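Local coordinates for protein FdhC (Acinetobacter nosocomialis, PDB 5KTC) that transfers a 3-hydroxybutanoyl group from its coenzyme A thioester to the amino group of a dTDP-linked amino sugar, as a sugar N-acyltransferase of the GNAT superfamily, at residues 21-26 with 65-70; 97-102 with 109-114; 130-135 with 141-146. All coordinates share one frame; numbering follows the deposited sequence.

Contact 1: 21-26 with 65-70. With FUH ([[(2~{R},3~{S},5~{R})-5-[5-methyl-2,4-bis(oxidanylidene)pyrimidin-1-yl]-3-oxidanyl-oxolan-2-yl]methoxy-oxidanyl-phosphoryl] [(2~{R},3~{R},4~{S},5~{R},6~{R})-6-methyl-3,5-bis(oxidanyl)-4-[[(3~{R})-3-oxidanylbutanoyl]amino]oxan-2-yl] hydrogen phosphate), chain C.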
# COMPACT_ATOMS: atom_id res chain seq x y z
N ALA A 21 3.55 7.30 -15.57
CA ALA A 21 3.94 6.08 -16.25
C ALA A 21 5.42 5.83 -16.26
O ALA A 21 5.84 4.72 -16.02
CB ALA A 21 3.36 6.05 -17.65
N GLU A 22 6.22 6.84 -16.54
CA GLU A 22 7.64 6.64 -16.52
C GLU A 22 8.18 6.27 -15.14
O GLU A 22 9.05 5.41 -15.05
CB GLU A 22 8.40 7.85 -17.03
CG GLU A 22 9.91 7.76 -16.88
CD GLU A 22 10.62 8.93 -17.55
OE1 GLU A 22 11.75 8.69 -18.02
OE2 GLU A 22 10.05 10.05 -17.63
N PHE A 23 7.74 6.95 -14.09
CA PHE A 23 8.19 6.60 -12.76
C PHE A 23 7.86 5.12 -12.42
O PHE A 23 8.67 4.41 -11.82
CB PHE A 23 7.50 7.50 -11.74
CG PHE A 23 7.82 7.10 -10.32
CD1 PHE A 23 9.12 7.22 -9.85
CD2 PHE A 23 6.87 6.47 -9.53
CE1 PHE A 23 9.45 6.80 -8.59
CE2 PHE A 23 7.20 6.01 -8.29
CZ PHE A 23 8.47 6.19 -7.81
N ILE A 24 6.66 4.72 -12.80
CA ILE A 24 6.15 3.38 -12.56
C ILE A 24 6.95 2.36 -13.37
O ILE A 24 7.39 1.37 -12.78
CB ILE A 24 4.65 3.24 -12.78
CG1 ILE A 24 3.90 4.06 -11.72
CG2 ILE A 24 4.24 1.80 -12.55
CD1 ILE A 24 2.41 4.10 -11.88
N CYS A 25 7.13 2.60 -14.67
CA CYS A 25 7.93 1.67 -15.49
C CYS A 25 9.29 1.46 -14.86
O CYS A 25 9.75 0.34 -14.70
CB CYS A 25 8.16 2.19 -16.91
SG CYS A 25 6.73 1.97 -17.93
N THR A 26 9.94 2.55 -14.48
CA THR A 26 11.27 2.48 -13.92
C THR A 26 11.32 1.73 -12.63
O THR A 26 12.19 0.93 -12.45
CB THR A 26 11.87 3.88 -13.80
OG1 THR A 26 12.00 4.43 -15.11
CG2 THR A 26 13.24 3.83 -13.14
N TYR A 65 -5.17 3.48 -6.84
CA TYR A 65 -3.74 3.24 -7.05
C TYR A 65 -3.03 4.54 -6.76
O TYR A 65 -3.46 5.57 -7.26
CB TYR A 65 -3.53 2.88 -8.50
CG TYR A 65 -2.22 2.37 -8.96
CD1 TYR A 65 -1.23 1.96 -8.10
CD2 TYR A 65 -1.98 2.26 -10.32
CE1 TYR A 65 -0.03 1.44 -8.59
CE2 TYR A 65 -0.79 1.74 -10.83
CZ TYR A 65 0.19 1.33 -9.96
OH TYR A 65 1.43 0.81 -10.45
N PHE A 66 -2.00 4.49 -5.91
CA PHE A 66 -1.31 5.66 -5.39
C PHE A 66 0.19 5.65 -5.64
O PHE A 66 0.83 4.61 -5.60
CB PHE A 66 -1.52 5.79 -3.86
CG PHE A 66 -2.96 5.87 -3.44
CD1 PHE A 66 -3.69 4.74 -3.26
CD2 PHE A 66 -3.55 7.08 -3.18
CE1 PHE A 66 -5.02 4.76 -2.89
CE2 PHE A 66 -4.88 7.16 -2.82
CZ PHE A 66 -5.63 5.99 -2.66
N ILE A 67 0.72 6.84 -5.89
CA ILE A 67 2.15 7.10 -5.76
C ILE A 67 2.39 7.48 -4.28
O ILE A 67 1.58 8.21 -3.72
CB ILE A 67 2.63 8.25 -6.65
CG1 ILE A 67 2.23 8.03 -8.10
CG2 ILE A 67 4.12 8.44 -6.48
CD1 ILE A 67 2.80 6.77 -8.74
N ILE A 68 3.46 6.92 -3.74
CA ILE A 68 3.94 7.21 -2.41
C ILE A 68 5.03 8.27 -2.58
O ILE A 68 5.96 8.06 -3.38
CB ILE A 68 4.50 5.99 -1.70
CG1 ILE A 68 3.50 4.81 -1.64
CG2 ILE A 68 4.94 6.41 -0.29
CD1 ILE A 68 4.11 3.51 -1.11
N PHE A 69 4.96 9.35 -1.80
CA PHE A 69 5.90 10.47 -1.87
C PHE A 69 6.58 10.65 -0.53
O PHE A 69 5.96 10.39 0.47
CB PHE A 69 5.18 11.79 -2.19
CG PHE A 69 4.90 11.98 -3.64
CD1 PHE A 69 3.69 11.50 -4.22
CD2 PHE A 69 5.84 12.65 -4.45
CE1 PHE A 69 3.45 11.68 -5.58
CE2 PHE A 69 5.60 12.81 -5.80
CZ PHE A 69 4.40 12.32 -6.36
N ARG A 70 7.83 11.10 -0.54
CA ARG A 70 8.44 11.62 0.68
C ARG A 70 8.12 13.12 0.86
O ARG A 70 8.22 13.94 -0.08
CB ARG A 70 9.88 11.21 0.85
CG ARG A 70 10.87 11.82 -0.04
CD ARG A 70 12.22 11.21 0.20
NE ARG A 70 12.80 11.79 1.43
CZ ARG A 70 13.78 11.25 2.13
NH1 ARG A 70 14.27 10.06 1.82
NH2 ARG A 70 14.23 11.90 3.21
O1 FUH C . 2.16 -6.25 -2.93
C1 FUH C . 1.59 -7.27 -2.55
C2 FUH C . 0.99 -7.41 -1.19
C3 FUH C . 1.61 -6.48 -0.19
O2 FUH C . 2.74 -7.10 0.48
C4 FUH C . 0.63 -6.13 0.90
N1 FUH C . 1.43 -8.38 -3.38
C5 FUH C . 1.67 -8.26 -4.82
C6 FUH C . 2.50 -9.44 -5.36
O3 FUH C . 1.84 -10.58 -5.03
C7 FUH C . 2.61 -9.48 -6.86
C8 FUH C . 3.19 -10.79 -7.44
O4 FUH C . 1.32 -9.30 -7.47
C9 FUH C . 0.34 -8.21 -5.55
O5 FUH C . -0.40 -7.01 -5.25
C10 FUH C . 0.56 -8.17 -7.01
O6 FUH C . 1.27 -6.97 -7.29
P1 FUH C . 1.43 -6.43 -8.76
O7 FUH C . 2.54 -7.09 -9.49
O8 FUH C . 1.71 -4.94 -8.56
O9 FUH C . 0.04 -6.39 -9.52
P2 FUH C . -0.77 -7.51 -10.33
O10 FUH C . -2.16 -7.51 -9.79
O11 FUH C . -0.02 -8.82 -10.14
O12 FUH C . -0.67 -6.89 -11.77
C11 FUH C . -1.65 -7.23 -12.76
C12 FUH C . -0.99 -7.11 -14.11
C13 FUH C . 0.40 -7.77 -14.19
O13 FUH C . 0.65 -8.34 -15.49
C14 FUH C . 1.38 -6.61 -14.05
C15 FUH C . 0.61 -5.48 -14.68
O14 FUH C . -0.80 -5.73 -14.44
N2 FUH C . 0.81 -4.14 -14.11
C16 FUH C . 0.43 -3.85 -12.83
C17 FUH C . 0.57 -2.56 -12.33
C18 FUH C . 0.15 -2.18 -10.93
C19 FUH C . 1.16 -1.58 -13.20
O15 FUH C . 1.26 -0.35 -12.79
N3 FUH C . 1.53 -1.89 -14.45
C20 FUH C . 1.31 -3.13 -14.89
O16 FUH C . 1.70 -3.44 -16.12
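Ile24, on helix 21-28, bears with both its branches on the phenol end of Tyr65 of strand 63-70. Its CG2 methyl lies beside the hydroxyl, 3.6 Å from Tyr65 OH, while the delta methyl of the longer branch sits by the ring, 4.0 Å (CD1) from Tyr65 CZ, and goes on to Ile67, 4.1 Å from its CD1. The first torsion (chi1 -67°) sets CG1 anti to the carbonyl carbon, and this carries the longer branch toward the strand. Ile67 answers with a chain folded at its second torsion (chi2 -61°), and its CD1 also reaches the Phe23 ring, 4.2 Å from CD2, the two chains running past one another from opposite sides. Segments 21-26 and 65-70 meet here almost at right angles, their axes 10.9 Å apart, with Ile24 opposite Ile67. This is the start of the GNAT fold: helices 21-28 and 44-59 both fall between the antiparallel neighbouring strands 11-15 and 63-70, and here the first of them packs on the sheet, with Gln47 of the second touching Ile24. The apolar layer borders the nucleotide-sugar pocket. Tyr65 comes at Ile24 from the opposite direction, and its hydroxyl donates a 2.6 Å hydrogen bond from OH to FUH O15, the thymine carbonyl oxygen next to the methyl-bearing carbon. That oxygen lies near the plane of the phenol ring, at its edge. Ile24 CG2 approaches the same oxygen to 3.7 Å from FUH O15, so the short polar bond is flanked by hydrocarbon. Arg28, Gln47, Arg81 and Tyr83 are also hydrogen-bonded to the dTDP-sugar.

Contact 2: 97-102 with 109-114. With COA (coenzyme A), chain D.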
# COMPACT_ATOMS: atom_id res chain seq x y z
N TRP A 97 3.01 -3.08 -3.94
CA TRP A 97 3.55 -2.28 -2.83
C TRP A 97 5.04 -2.28 -3.03
O TRP A 97 5.72 -3.32 -2.85
CB TRP A 97 3.22 -2.90 -1.53
CG TRP A 97 3.58 -2.10 -0.32
CD1 TRP A 97 3.57 -0.74 -0.17
CD2 TRP A 97 3.95 -2.64 0.95
NE1 TRP A 97 3.92 -0.42 1.13
CE2 TRP A 97 4.13 -1.56 1.84
CE3 TRP A 97 4.15 -3.95 1.42
CZ2 TRP A 97 4.54 -1.73 3.15
CZ3 TRP A 97 4.55 -4.14 2.76
CH2 TRP A 97 4.71 -3.01 3.61
N ILE A 98 5.57 -1.12 -3.41
CA ILE A 98 6.97 -0.99 -3.79
C ILE A 98 7.52 0.32 -3.24
O ILE A 98 6.89 1.37 -3.36
CB ILE A 98 7.21 -1.00 -5.30
CG1 ILE A 98 6.47 -2.16 -6.01
CG2 ILE A 98 8.69 -1.20 -5.54
CD1 ILE A 98 6.29 -2.05 -7.49
N LEU A 99 8.69 0.24 -2.63
CA LEU A 99 9.41 1.45 -2.17
C LEU A 99 10.87 1.41 -2.70
O LEU A 99 11.51 0.36 -2.59
CB LEU A 99 9.41 1.50 -0.66
CG LEU A 99 8.07 1.87 0.00
CD1 LEU A 99 8.18 1.67 1.49
CD2 LEU A 99 7.62 3.30 -0.28
N ASN A 100 11.37 2.52 -3.22
CA ASN A 100 12.73 2.50 -3.82
C ASN A 100 13.74 2.97 -2.79
O ASN A 100 13.38 3.26 -1.65
CB ASN A 100 12.79 3.35 -5.11
CG ASN A 100 12.55 4.83 -4.89
OD1 ASN A 100 12.72 5.38 -3.82
ND2 ASN A 100 12.06 5.49 -5.94
N GLU A 101 15.01 3.05 -3.20
CA GLU A 101 16.12 3.52 -2.33
C GLU A 101 15.93 4.84 -1.63
O GLU A 101 16.49 5.03 -0.57
CB GLU A 101 17.40 3.68 -3.17
CG GLU A 101 18.52 2.75 -2.80
CD GLU A 101 19.75 2.94 -3.70
OE1 GLU A 101 19.63 3.69 -4.72
OE2 GLU A 101 20.82 2.36 -3.40
N HIS A 102 15.17 5.74 -2.22
CA HIS A 102 15.01 7.12 -1.69
C HIS A 102 13.89 7.19 -0.67
O HIS A 102 13.60 8.23 -0.16
CB HIS A 102 14.80 8.18 -2.81
CG HIS A 102 14.93 9.63 -2.36
ND1 HIS A 102 15.93 10.09 -1.53
CD2 HIS A 102 14.19 10.71 -2.69
CE1 HIS A 102 15.77 11.38 -1.32
NE2 HIS A 102 14.71 11.79 -2.01
N VAL A 109 6.06 1.26 7.03
CA VAL A 109 5.05 1.31 8.11
C VAL A 109 3.99 2.36 7.80
O VAL A 109 2.77 2.11 7.95
CB VAL A 109 5.68 1.59 9.50
CG1 VAL A 109 4.63 1.62 10.56
CG2 VAL A 109 6.74 0.58 9.83
N GLU A 110 4.41 3.55 7.41
CA GLU A 110 3.44 4.62 7.21
C GLU A 110 2.43 4.30 6.06
O GLU A 110 1.22 4.52 6.16
CB GLU A 110 4.18 5.93 6.84
CG GLU A 110 5.05 6.48 7.99
CD GLU A 110 5.72 7.80 7.69
OE1 GLU A 110 5.40 8.50 6.72
OE2 GLU A 110 6.54 8.18 8.51
N SER A 111 3.01 3.82 4.98
CA SER A 111 2.20 3.51 3.75
C SER A 111 1.23 2.36 4.02
O SER A 111 0.04 2.46 3.65
CB SER A 111 3.10 3.26 2.54
OG SER A 111 3.97 2.19 2.69
N ALA A 112 1.67 1.33 4.75
CA ALA A 112 0.75 0.26 5.11
C ALA A 112 -0.46 0.81 5.95
O ALA A 112 -1.65 0.52 5.69
CB ALA A 112 1.49 -0.90 5.84
N LEU A 113 -0.13 1.67 6.92
CA LEU A 113 -1.14 2.22 7.76
C LEU A 113 -2.11 3.07 6.98
O LEU A 113 -3.30 3.07 7.26
CB LEU A 113 -0.53 3.03 8.94
CG LEU A 113 0.29 2.17 9.88
CD1 LEU A 113 1.17 3.07 10.78
CD2 LEU A 113 -0.65 1.23 10.69
N LEU A 114 -1.63 3.80 5.99
CA LEU A 114 -2.46 4.68 5.26
C LEU A 114 -3.33 3.84 4.36
O LEU A 114 -4.48 4.20 4.12
CB LEU A 114 -1.63 5.67 4.47
CG LEU A 114 -0.94 6.79 5.28
CD1 LEU A 114 -0.03 7.60 4.36
CD2 LEU A 114 -1.95 7.67 6.01
N1A COA D . 6.75 -1.53 14.03
C2A COA D . 7.84 -0.73 14.10
N3A COA D . 8.77 -0.71 13.14
C4A COA D . 8.58 -1.43 12.05
C5A COA D . 7.38 -2.29 11.89
C6A COA D . 6.44 -2.31 12.99
N6A COA D . 5.34 -3.05 12.95
N7A COA D . 7.46 -2.88 10.71
C8A COA D . 8.62 -2.46 10.14
N9A COA D . 9.28 -1.60 10.96
C1B COA D . 10.56 -0.91 10.68
C2B COA D . 11.56 -1.91 10.07
O2B COA D . 12.29 -2.65 11.05
C3B COA D . 12.39 -1.02 9.21
O3B COA D . 13.30 -0.33 10.06
P3B COA D . 14.87 -0.71 10.06
O7A COA D . 15.43 0.36 9.11
O8A COA D . 15.04 -0.44 11.52
O9A COA D . 14.99 -2.13 9.57
C4B COA D . 11.39 -0.02 8.67
O4B COA D . 10.36 0.09 9.67
C5B COA D . 10.89 -0.34 7.28
O5B COA D . 10.30 -1.62 7.27
P1A COA D . 10.87 -2.74 6.31
O1A COA D . 10.21 -4.05 6.69
O2A COA D . 12.35 -2.65 6.05
O3A COA D . 10.20 -2.47 4.87
P2A COA D . 10.78 -1.98 3.51
O4A COA D . 11.35 -0.58 3.56
O5A COA D . 11.68 -3.02 2.87
O6A COA D . 9.47 -1.85 2.61
CBP COA D . 8.52 -3.12 0.76
CCP COA D . 8.77 -3.05 2.28
CDP COA D . 7.83 -4.44 0.49
CEP COA D . 7.63 -1.97 0.31
CAP COA D . 9.88 -3.04 0.02
OAP COA D . 10.77 -3.98 0.71
C9P COA D . 9.80 -3.30 -1.43
O9P COA D . 9.48 -2.47 -2.31
N8P COA D . 10.10 -4.57 -1.76
C7P COA D . 10.05 -4.99 -3.12
C6P COA D . 8.67 -5.09 -3.73
C5P COA D . 7.88 -6.15 -3.01
O5P COA D . 8.38 -7.28 -2.84
N4P COA D . 6.69 -5.80 -2.57
C3P COA D . 5.87 -6.68 -1.74
C2P COA D . 5.19 -7.80 -2.56
S1P COA D . 4.43 -9.00 -1.41
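Trp97 points its indole N-H at Ser111 of the neighbouring helix, and NE1 donates to Ser111 OG over 3.0 Å in a nearly straight bond (N-H...O 165°). The serine oxygen lies almost exactly in the indole plane. Trp97 CG is anti to the backbone N, which carries the indole toward the helix, and the second torsion (chi2 33°) turns NE1 to the serine. Ser111 turns OG into the position between its own backbone N and carbonyl carbon (chi1 61°); from there the hydroxyl is also hydrogen-bonded to Ala107 O, one turn back in the helix. The serine thus accepts from the indole and is tied to a backbone carbonyl, so that both polar groups are satisfied inside a buried interface. Beyond the bond, the benzo end of the indole rests on Ala112, with CZ2 4.2 Å from CB, and Leu99 brings CD1 to 4.4 Å from Ser111 OG. Strand 91-99 and helix 107-122 are the first two elements of a beta-alpha-beta unit completed by strand 127-133, the part of the GNAT fold that cradles coenzyme A. As in other members, the pantetheine runs alongside the strand like an extra strand: COA N4P donates to Trp97 O at 2.7 Å, and Leu99 N donates to COA O9P at 2.8 Å. Over one face of the indole, near its centre, a methyl of the pantoate moiety (CEP) stands 3.7 Å above the plane, a CH-pi-like approach. Leu99 cups the same methyl, with CG 3.9 Å from COA CEP. Nearer the N-terminal end of the helix, Val109 CG2 lies against the adenine, 3.5 Å from COA C4A, and Lys103 and Lys105 of the intervening loop bind the cofactor as well.

Contact 3: 130-135 with 141-146. With COA (coenzyme A), chain D.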
# COMPACT_ATOMS: atom_id res chain seq x y z
N PHE A 130 -4.56 -10.09 1.11
CA PHE A 130 -3.39 -9.94 0.23
C PHE A 130 -2.52 -11.19 0.29
O PHE A 130 -2.71 -12.07 1.14
CB PHE A 130 -2.55 -8.69 0.61
CG PHE A 130 -2.13 -8.68 2.04
CD1 PHE A 130 -2.95 -8.14 3.00
CD2 PHE A 130 -0.90 -9.28 2.44
CE1 PHE A 130 -2.55 -8.14 4.35
CE2 PHE A 130 -0.51 -9.29 3.78
CZ PHE A 130 -1.34 -8.71 4.73
N GLU A 131 -1.53 -11.25 -0.60
CA GLU A 131 -0.59 -12.36 -0.62
C GLU A 131 0.85 -11.88 -0.76
O GLU A 131 1.08 -10.77 -1.22
CB GLU A 131 -0.93 -13.30 -1.77
CG GLU A 131 -0.87 -12.76 -3.16
CD GLU A 131 -2.17 -12.30 -3.76
OE1 GLU A 131 -2.15 -11.41 -4.61
OE2 GLU A 131 -3.22 -12.84 -3.40
N VAL A 132 1.80 -12.74 -0.36
CA VAL A 132 3.21 -12.43 -0.36
C VAL A 132 3.94 -13.68 -0.83
O VAL A 132 3.63 -14.78 -0.36
CB VAL A 132 3.68 -12.12 1.04
CG1 VAL A 132 5.15 -11.80 1.11
CG2 VAL A 132 2.84 -10.99 1.66
N MET A 133 4.84 -13.55 -1.78
CA MET A 133 5.55 -14.74 -2.28
C MET A 133 6.38 -15.40 -1.23
O MET A 133 7.02 -14.76 -0.45
CB MET A 133 6.44 -14.42 -3.48
CG MET A 133 5.63 -14.31 -4.79
SD MET A 133 6.69 -14.28 -6.26
CE MET A 133 7.12 -16.03 -6.45
N LYS A 134 6.38 -16.73 -1.22
CA LYS A 134 7.28 -17.47 -0.38
C LYS A 134 8.70 -17.06 -0.82
O LYS A 134 8.90 -16.84 -1.97
CB LYS A 134 6.99 -18.95 -0.59
CG LYS A 134 5.65 -19.41 -0.05
CD LYS A 134 5.45 -20.92 -0.30
CE LYS A 134 4.71 -21.65 0.80
NZ LYS A 134 3.84 -22.71 0.17
N GLY A 135 9.59 -16.85 0.13
CA GLY A 135 10.91 -16.30 -0.13
C GLY A 135 11.05 -14.84 0.23
O GLY A 135 12.16 -14.38 0.50
N SER A 141 7.33 -11.17 7.58
CA SER A 141 7.59 -10.79 8.94
C SER A 141 6.93 -9.43 9.29
O SER A 141 6.32 -9.23 10.37
CB SER A 141 9.11 -10.81 9.14
OG SER A 141 9.41 -10.30 10.40
N PHE A 142 6.98 -8.51 8.33
CA PHE A 142 6.30 -7.25 8.46
C PHE A 142 4.82 -7.38 8.74
O PHE A 142 4.30 -6.76 9.63
CB PHE A 142 6.47 -6.41 7.15
CG PHE A 142 5.80 -5.07 7.19
CD1 PHE A 142 4.45 -4.92 6.87
CD2 PHE A 142 6.54 -3.93 7.54
CE1 PHE A 142 3.85 -3.66 6.93
CE2 PHE A 142 5.94 -2.69 7.60
CZ PHE A 142 4.59 -2.55 7.29
N HIS A 143 4.14 -8.08 7.84
CA HIS A 143 2.68 -8.28 7.95
C HIS A 143 2.27 -9.03 9.23
O HIS A 143 1.34 -8.60 9.93
CB HIS A 143 2.10 -8.99 6.72
CG HIS A 143 2.18 -8.17 5.47
ND1 HIS A 143 1.61 -6.93 5.36
CD2 HIS A 143 2.78 -8.41 4.28
CE1 HIS A 143 1.82 -6.45 4.15
NE2 HIS A 143 2.53 -7.33 3.47
N LEU A 144 3.01 -10.07 9.58
CA LEU A 144 2.72 -10.79 10.87
C LEU A 144 2.90 -9.87 12.04
O LEU A 144 2.06 -9.80 12.91
CB LEU A 144 3.59 -12.04 11.06
CG LEU A 144 3.26 -13.12 10.05
CD1 LEU A 144 4.35 -14.18 9.74
CD2 LEU A 144 1.94 -13.78 10.39
N LYS A 145 3.96 -9.10 12.04
CA LYS A 145 4.17 -8.14 13.11
C LYS A 145 3.01 -7.15 13.24
O LYS A 145 2.57 -6.84 14.34
CB LYS A 145 5.48 -7.38 12.93
CG LYS A 145 5.87 -6.45 14.11
CD LYS A 145 7.35 -6.02 13.98
CE LYS A 145 7.81 -4.98 15.02
NZ LYS A 145 7.53 -5.40 16.43
N MET A 146 2.56 -6.60 12.14
CA MET A 146 1.45 -5.61 12.22
C MET A 146 0.09 -6.27 12.58
O MET A 146 -0.85 -5.58 12.92
CB MET A 146 1.32 -4.87 10.87
CG MET A 146 0.40 -3.66 10.89
SD MET A 146 0.60 -2.69 9.37
CE MET A 146 2.15 -1.85 9.68
N1A COA D . 6.75 -1.53 14.03
C2A COA D . 7.84 -0.73 14.10
N3A COA D . 8.77 -0.71 13.14
C4A COA D . 8.58 -1.43 12.05
C5A COA D . 7.38 -2.29 11.89
C6A COA D . 6.44 -2.31 12.99
N6A COA D . 5.34 -3.05 12.95
N7A COA D . 7.46 -2.88 10.71
C8A COA D . 8.62 -2.46 10.14
N9A COA D . 9.28 -1.60 10.96
C1B COA D . 10.56 -0.91 10.68
C2B COA D . 11.56 -1.91 10.07
O2B COA D . 12.29 -2.65 11.05
C3B COA D . 12.39 -1.02 9.21
O3B COA D . 13.30 -0.33 10.06
P3B COA D . 14.87 -0.71 10.06
O7A COA D . 15.43 0.36 9.11
O8A COA D . 15.04 -0.44 11.52
O9A COA D . 14.99 -2.13 9.57
C4B COA D . 11.39 -0.02 8.67
O4B COA D . 10.36 0.09 9.67
C5B COA D . 10.89 -0.34 7.28
O5B COA D . 10.30 -1.62 7.27
P1A COA D . 10.87 -2.74 6.31
O1A COA D . 10.21 -4.05 6.69
O2A COA D . 12.35 -2.65 6.05
O3A COA D . 10.20 -2.47 4.87
P2A COA D . 10.78 -1.98 3.51
O4A COA D . 11.35 -0.58 3.56
O5A COA D . 11.68 -3.02 2.87
O6A COA D . 9.47 -1.85 2.61
CBP COA D . 8.52 -3.12 0.76
CCP COA D . 8.77 -3.05 2.28
CDP COA D . 7.83 -4.44 0.49
CEP COA D . 7.63 -1.97 0.31
CAP COA D . 9.88 -3.04 0.02
OAP COA D . 10.77 -3.98 0.71
C9P COA D . 9.80 -3.30 -1.43
O9P COA D . 9.48 -2.47 -2.31
N8P COA D . 10.10 -4.57 -1.76
C7P COA D . 10.05 -4.99 -3.12
C6P COA D . 8.67 -5.09 -3.73
C5P COA D . 7.88 -6.15 -3.01
O5P COA D . 8.38 -7.28 -2.84
N4P COA D . 6.69 -5.80 -2.57
C3P COA D . 5.87 -6.68 -1.74
C2P COA D . 5.19 -7.80 -2.56
S1P COA D . 4.43 -9.00 -1.41
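The imidazole of His143 has a phenylalanine against each face. Phe130, from strand 127-133, places CE2 over the centre of one face, 3.3 Å above the plane; on the opposite face Phe142, the preceding residue of helix 137-146, sets CD1 towards the rim, and His143 ND1 lies at the edge of the Phe142 ring, in its plane. The Phe130 and His143 rings are inclined by 44°, with centroids 4.3 Å apart, so they meet obliquely. Phe130 reaches this place because its CG lies between the backbone N and the carbonyl carbon (chi1 55°), turning the ring towards the helix. Val132, two residues on along the strand, meets the imidazole from another side, CG2 to His143 CD2 at 3.7 Å, while its other methyl, CG1, lies 3.8 Å from the thiol sulfur, COA S1P. In this part of the GNAT fold the strand lines the thiol end of the cofactor channel, whereas the helix meets the adenine, Phe142 CD2 coming within 3.5 Å of COA N7A. With carbon against both faces, the imidazole has its rotation restricted; NE2 is hydrogen-bonded to FUH O2, the hydroxyl of the transferred 3-hydroxybutanoyl group, consistent with a part in recognising that acyl chain.

How the contacts relate
All three contacts are buried, and each packs a helix on the same mixed sheet, but contact 2 lies closest to the centre of the chain. Contacts 2 and 3 use the parallel neighbouring strands 91-99 and 127-133 and share coenzyme A; they meet where Trp97 and Ala112 touch Phe142. Contact 1 joins contact 2 through Ile68, which packs on Leu99 and Ser111, and stays about 10 Å from contact 3 at the nearest atoms. Their chemistry follows their places: mixed aliphatic and aromatic packing beside the thymine in contact 1, a buried indole-serine hydrogen bond along the pantetheine in contact 2, and aromatic packing about a histidine at the acyl end in contact 3.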